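Local coordinates for protein cellulose 1,4-beta-cellobiosidase (Thermobifida fusca, PDB 4JJJ) that probably hydrolyses cellulose chains to cellobiose, the fragment here being the family 48 glycoside hydrolase domain of a longer, modular cellulase, at residues Y10-K14 with L59-Y63; L27-Y31 with A52-Y56. The protein carries 1 engineered substitution. All coordinates share one frame; numbering follows the deposited sequence.

Contact 1 (Y10-K14 with L59-Y63); sequences YEKIK and LEAYY. With ZN (zinc ion), chain P.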
loop_
_atom_site.group_PDB
_atom_site.type_symbol
_atom_site.label_atom_id
_atom_site.label_comp_id
_atom_site.label_asym_id
_atom_site.label_seq_id
_atom_site.Cartn_x
_atom_site.Cartn_y
_atom_site.Cartn_z
ATOM N N TYR A 10 -11.854 -19.458 4.537
ATOM C CA TYR A 10 -11.994 -18.678 5.725
ATOM C C TYR A 10 -11.500 -19.476 6.930
ATOM O O TYR A 10 -10.747 -18.993 7.773
ATOM C CB TYR A 10 -13.437 -18.226 5.866
ATOM C CG TYR A 10 -13.728 -17.452 7.113
ATOM C CD1 TYR A 10 -14.053 -18.126 8.283
ATOM C CD2 TYR A 10 -13.598 -16.062 7.188
ATOM C CE1 TYR A 10 -14.271 -17.443 9.465
ATOM C CE2 TYR A 10 -13.790 -15.388 8.335
ATOM C CZ TYR A 10 -14.143 -16.021 9.527
ATOM O OH TYR A 10 -14.384 -15.307 10.684
ATOM N N GLU A 11 -12.017 -20.717 7.086
ATOM C CA GLU A 11 -11.642 -21.555 8.219
ATOM C C GLU A 11 -10.179 -21.834 8.303
ATOM O O GLU A 11 -9.593 -21.768 9.362
ATOM C CB GLU A 11 -12.499 -22.853 8.213
ATOM C CG GLU A 11 -12.473 -23.625 9.545
ATOM C CD GLU A 11 -11.191 -24.414 9.787
ATOM O OE1 GLU A 11 -10.434 -24.791 8.866
ATOM O OE2 GLU A 11 -10.953 -24.664 10.994
ATOM N N LYS A 12 -9.559 -22.082 7.187
ATOM C CA LYS A 12 -8.089 -22.237 7.154
ATOM C C LYS A 12 -7.306 -21.011 7.653
ATOM O O LYS A 12 -6.402 -21.081 8.400
ATOM C CB LYS A 12 -7.634 -22.610 5.740
ATOM C CG LYS A 12 -7.957 -24.032 5.258
ATOM C CD LYS A 12 -7.703 -24.219 3.770
ATOM C CE LYS A 12 -8.047 -25.552 3.179
ATOM N NZ LYS A 12 -7.724 -25.640 1.761
ATOM N N ILE A 13 -7.760 -19.851 7.184
ATOM C CA ILE A 13 -7.104 -18.589 7.520
ATOM C C ILE A 13 -7.235 -18.371 9.019
ATOM O O ILE A 13 -6.345 -17.857 9.723
ATOM C CB ILE A 13 -7.692 -17.467 6.653
ATOM C CG1 ILE A 13 -7.343 -17.619 5.207
ATOM C CG2 ILE A 13 -7.095 -16.175 7.139
ATOM C CD1 ILE A 13 -8.069 -16.723 4.306
ATOM N N LYS A 14 -8.402 -18.700 9.599
ATOM C CA LYS A 14 -8.701 -18.376 10.986
ATOM C C LYS A 14 -8.302 -19.532 11.959
ATOM O O LYS A 14 -8.444 -19.309 13.187
ATOM C CB LYS A 14 -10.202 -18.056 11.141
ATOM C CG LYS A 14 -10.667 -16.859 10.346
ATOM C CD LYS A 14 -10.068 -15.565 10.854
ATOM C CE LYS A 14 -10.365 -15.251 12.268
ATOM N NZ LYS A 14 -11.795 -15.133 12.588
ATOM N N LEU A 59 -12.093 -9.927 4.939
ATOM C CA LEU A 59 -12.468 -11.284 5.183
ATOM C C LEU A 59 -13.626 -11.367 6.169
ATOM O O LEU A 59 -14.572 -12.147 5.935
ATOM C CB LEU A 59 -11.278 -11.986 5.797
ATOM C CG LEU A 59 -11.409 -13.512 6.059
ATOM C CD1 LEU A 59 -11.367 -14.294 4.769
ATOM C CD2 LEU A 59 -10.328 -13.969 7.005
ATOM N N GLU A 60 -13.553 -10.593 7.240
ATOM C CA GLU A 60 -14.649 -10.614 8.202
ATOM C C GLU A 60 -15.904 -9.968 7.713
ATOM O O GLU A 60 -16.981 -10.364 8.162
ATOM C CB GLU A 60 -14.164 -10.028 9.566
ATOM C CG GLU A 60 -13.002 -10.779 10.206
ATOM C CD GLU A 60 -13.238 -12.182 10.627
ATOM O OE1 GLU A 60 -14.210 -12.844 10.124
ATOM O OE2 GLU A 60 -12.384 -12.643 11.416
ATOM N N ALA A 61 -15.787 -9.043 6.751
ATOM C CA ALA A 61 -17.034 -8.457 6.230
ATOM C C ALA A 61 -17.777 -9.503 5.417
ATOM O O ALA A 61 -19.027 -9.642 5.468
ATOM C CB ALA A 61 -16.709 -7.192 5.396
ATOM N N TYR A 62 -17.078 -10.264 4.582
ATOM C CA TYR A 62 -17.689 -11.376 3.833
ATOM C C TYR A 62 -18.181 -12.451 4.790
ATOM O O TYR A 62 -19.234 -13.025 4.546
ATOM C CB TYR A 62 -16.760 -11.988 2.796
ATOM C CG TYR A 62 -16.962 -11.397 1.400
ATOM C CD1 TYR A 62 -15.976 -10.655 0.797
ATOM C CD2 TYR A 62 -18.137 -11.613 0.758
ATOM C CE1 TYR A 62 -16.147 -10.119 -0.465
ATOM C CE2 TYR A 62 -18.344 -11.055 -0.508
ATOM C CZ TYR A 62 -17.314 -10.325 -1.136
ATOM O OH TYR A 62 -17.452 -9.676 -2.390
ATOM N N TYR A 63 -17.510 -12.696 5.881
ATOM C CA TYR A 63 -18.049 -13.572 6.889
ATOM C C TYR A 63 -19.388 -13.077 7.413
ATOM O O TYR A 63 -20.342 -13.871 7.557
ATOM C CB TYR A 63 -17.045 -13.807 8.031
ATOM C CG TYR A 63 -17.535 -14.880 9.030
ATOM C CD1 TYR A 63 -17.459 -16.220 8.674
ATOM C CD2 TYR A 63 -18.152 -14.502 10.185
ATOM C CE1 TYR A 63 -17.898 -17.187 9.568
ATOM C CE2 TYR A 63 -18.613 -15.450 11.107
ATOM C CZ TYR A 63 -18.479 -16.769 10.761
ATOM O OH TYR A 63 -18.992 -17.820 11.588
HETATM ZN ZN ZN P . -9.689 -25.951 11.663
#

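Contact 2 (L27-Y31 with A52-Y56); sequences LLVPY and AFSYY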
loop_
_atom_site.group_PDB
_atom_site.type_symbol
_atom_site.label_atom_id
_atom_site.label_comp_id
_atom_site.label_asym_id
_atom_site.label_seq_id
_atom_site.Cartn_x
_atom_site.Cartn_y
_atom_site.Cartn_z
ATOM N N LEU A 27 -7.284 -10.571 20.842
ATOM C CA LEU A 27 -7.363 -9.856 19.542
ATOM C C LEU A 27 -6.322 -10.432 18.626
ATOM O O LEU A 27 -5.311 -10.903 19.071
ATOM C CB LEU A 27 -7.097 -8.365 19.699
ATOM C CG LEU A 27 -8.178 -7.547 20.462
ATOM C CD1 LEU A 27 -7.659 -6.159 20.755
ATOM C CD2 LEU A 27 -9.510 -7.604 19.771
ATOM N N LEU A 28 -6.616 -10.458 17.324
ATOM C CA LEU A 28 -5.749 -11.067 16.332
ATOM C C LEU A 28 -5.038 -10.008 15.491
ATOM O O LEU A 28 -5.642 -9.061 15.057
ATOM C CB LEU A 28 -6.579 -11.958 15.424
ATOM C CG LEU A 28 -7.355 -13.056 16.105
ATOM C CD1 LEU A 28 -8.166 -13.799 15.107
ATOM C CD2 LEU A 28 -6.466 -13.995 16.815
ATOM N N VAL A 29 -3.773 -10.278 15.272
ATOM C CA VAL A 29 -2.919 -9.467 14.399
ATOM C C VAL A 29 -2.386 -10.373 13.285
ATOM O O VAL A 29 -1.639 -11.327 13.526
ATOM C CB VAL A 29 -1.763 -8.829 15.184
ATOM C CG1 VAL A 29 -0.812 -8.007 14.246
ATOM C CG2 VAL A 29 -2.275 -7.950 16.267
ATOM N N PRO A 30 -2.790 -10.110 12.036
ATOM C CA PRO A 30 -2.313 -10.962 10.946
ATOM C C PRO A 30 -0.859 -10.701 10.624
ATOM O O PRO A 30 -0.404 -9.564 10.745
ATOM C CB PRO A 30 -3.152 -10.528 9.730
ATOM C CG PRO A 30 -3.459 -9.085 10.020
ATOM C CD PRO A 30 -3.713 -9.083 11.551
ATOM N N TYR A 31 -0.143 -11.725 10.240
ATOM C CA TYR A 31 1.192 -11.583 9.679
ATOM C C TYR A 31 1.080 -11.268 8.222
ATOM O O TYR A 31 0.092 -11.561 7.584
ATOM C CB TYR A 31 1.936 -12.903 9.839
ATOM C CG TYR A 31 2.224 -13.383 11.264
ATOM C CD1 TYR A 31 2.931 -12.581 12.180
ATOM C CD2 TYR A 31 1.870 -14.642 11.650
ATOM C CE1 TYR A 31 3.288 -13.063 13.424
ATOM C CE2 TYR A 31 2.205 -15.102 12.906
ATOM C CZ TYR A 31 2.892 -14.299 13.751
ATOM O OH TYR A 31 3.256 -14.797 15.033
ATOM N N ALA A 52 -2.435 -5.738 5.332
ATOM C CA ALA A 52 -2.991 -6.968 5.929
ATOM C C ALA A 52 -4.204 -6.706 6.750
ATOM O O ALA A 52 -5.174 -7.455 6.683
ATOM C CB ALA A 52 -1.948 -7.693 6.705
ATOM N N PHE A 53 -4.155 -5.612 7.536
ATOM C CA PHE A 53 -5.352 -5.278 8.312
ATOM C C PHE A 53 -6.568 -4.932 7.477
ATOM O O PHE A 53 -7.639 -5.433 7.747
ATOM C CB PHE A 53 -5.064 -4.154 9.359
ATOM C CG PHE A 53 -4.506 -4.607 10.652
ATOM C CD1 PHE A 53 -5.378 -5.033 11.692
ATOM C CD2 PHE A 53 -3.138 -4.556 10.927
ATOM C CE1 PHE A 53 -4.866 -5.408 12.906
ATOM C CE2 PHE A 53 -2.680 -5.013 12.143
ATOM C CZ PHE A 53 -3.498 -5.331 13.135
ATOM N N SER A 54 -6.347 -4.267 6.327
ATOM C CA SER A 54 -7.473 -3.974 5.443
ATOM C C SER A 54 -8.074 -5.226 4.879
ATOM O O SER A 54 -9.286 -5.343 4.704
ATOM C CB SER A 54 -7.097 -2.960 4.380
ATOM O OG SER A 54 -6.168 -3.414 3.419
ATOM N N TYR A 55 -7.228 -6.233 4.574
ATOM C CA TYR A 55 -7.691 -7.498 4.101
ATOM C C TYR A 55 -8.387 -8.337 5.199
ATOM O O TYR A 55 -9.333 -9.050 4.921
ATOM C CB TYR A 55 -6.560 -8.299 3.431
ATOM C CG TYR A 55 -6.363 -7.962 1.992
ATOM C CD1 TYR A 55 -7.059 -8.660 0.998
ATOM C CD2 TYR A 55 -5.475 -6.962 1.588
ATOM C CE1 TYR A 55 -6.859 -8.350 -0.319
ATOM C CE2 TYR A 55 -5.313 -6.620 0.216
ATOM C CZ TYR A 55 -5.965 -7.313 -0.719
ATOM O OH TYR A 55 -5.812 -7.077 -2.061
ATOM N N TYR A 56 -7.939 -8.184 6.441
ATOM C CA TYR A 56 -8.562 -8.845 7.585
ATOM C C TYR A 56 -9.980 -8.326 7.725
ATOM O O TYR A 56 -10.940 -9.088 7.847
ATOM C CB TYR A 56 -7.724 -8.605 8.814
ATOM C CG TYR A 56 -8.178 -9.192 10.142
ATOM C CD1 TYR A 56 -9.121 -10.217 10.248
ATOM C CD2 TYR A 56 -7.637 -8.642 11.334
ATOM C CE1 TYR A 56 -9.506 -10.696 11.529
ATOM C CE2 TYR A 56 -8.016 -9.095 12.592
ATOM C CZ TYR A 56 -8.979 -10.078 12.617
ATOM O OH TYR A 56 -9.427 -10.448 13.920
HETATM O O HOH W 1 -9.204 -9.415 16.434
#

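Contact 1 (Y10-K14 with L59-Y63)
Tyr10 of helix 2-14 meets three residues of helix 50-67 at once. With CG anti to the backbone N (chi1 177°), its ring projects from the helix into the partner's side. There it forms an offset stack with the Tyr63 ring, centroids 4.5 Å apart and planes 14° from parallel, while Lys14 CG lies over the opposite face, towards the rim. Leu59 CG approaches Tyr10 CD2 obliquely at 3.5 Å. Glu60 OE1 sits at the ring edge, in its plane, and takes a short 2.5 Å hydrogen bond from Tyr10 OH on its syn lone pair; the bond holds the hydroxyl, while the packing on both faces holds the ring's rotation. One residue on, Glu11 turns to the zinc ion, bound at 1.9 Å by its OE2 and also by Asp15. Ile13 CG2 reaches Leu59 CD2 tip to tip, 3.9 Å away, beside Phe620 of helix 620-637. Lys14, its chain curled by bends at chi2, chi3 and chi4, brings NZ back to the syn lone pair of Glu60 OE2 in a 2.8 Å salt bridge, so that each carboxylate oxygen has its own donor. The ammonium charge would be expected to help keep Glu60 ionised inside this largely buried contact. Segments 10-14 and 59-63 run at 134° to each other, an antiparallel-leaning helix pair that probably forms part of the (alpha/alpha)6 barrel of family 48.

Contact 2 (L27-Y31 with A52-Y56)
A short beta hairpin, strands 21-24 and 27-30, lies against helix 50-67 near the start of that helix, close behind the residue predicted to be the proton donor, Glu51. Strand 27-30 and the helix segment run at 126° to one another, and Pro30 and Ala52 have the closest CA atoms, 6.4 Å apart. Pro30 is the strand residue that meets Ala52, Phe53 and Tyr56 of the helix. Its CD sits over one face of the Phe53 ring in a CH-pi contact, 4.1 Å from the centroid and 14° off the ring normal, and the same atom touches Tyr56 CD2. The neighbouring ring atom, Pro30 CG, packs on Ala52 CB at 3.9 Å. Val29 starts out away from the helix, yet CG1, anti to the backbone N (chi1 178°), comes obliquely to Phe53 CZ at 4.0 Å. Tyr56, one helical turn beyond Ala52, extends its ring across Leu28: the hydroxyl oxygen OH lies 3.6 Å from Leu28 CB. A water accepts from Leu28 N and donates to Tyr56 OH, 2.7 Å away in the plane of the phenol ring, joining strand backbone to helix side chain through one polar bridge in a mostly apolar interface. Leu28 O, near Tyr56 CE2, is hydrogen-bonded by Ser79 OG of helix 71-83. Phe620 of helix 620-637 touches Pro30, Ala52 and Tyr56 alike. Just past the strand, Tyr31 leads the chain to the zinc site of His46 and Asp153, its OH bonded to Asp153 and its ring stacked on His46. In this enzyme the contact lays a hairpin against a helix of the (alpha/alpha)6 fold, beside the glycan pocket that includes Glu51.

From the N terminus, the chain runs through helix 2-14, folds into the hairpin of strands 21-24 and 27-30, passes strand 47-49 and enters helix 50-67. Contact 2 closes the inner loop, its nearest ends 21 positions apart; contact 1 closes a wider one, its ends 45 positions apart, within which contact 2 is nested. Both use helix 50-67, contact 2 its first half and contact 1 its second, so that this helix receives the hairpin and then the N-terminal helix. Their centres lie about 11 Å apart and the two meet directly, Lys14 CE packing on Leu28 CD1 at 3.9 Å. Phe620 of helix 620-637 adjoins both, tying this early region to the C-terminal end of the domain.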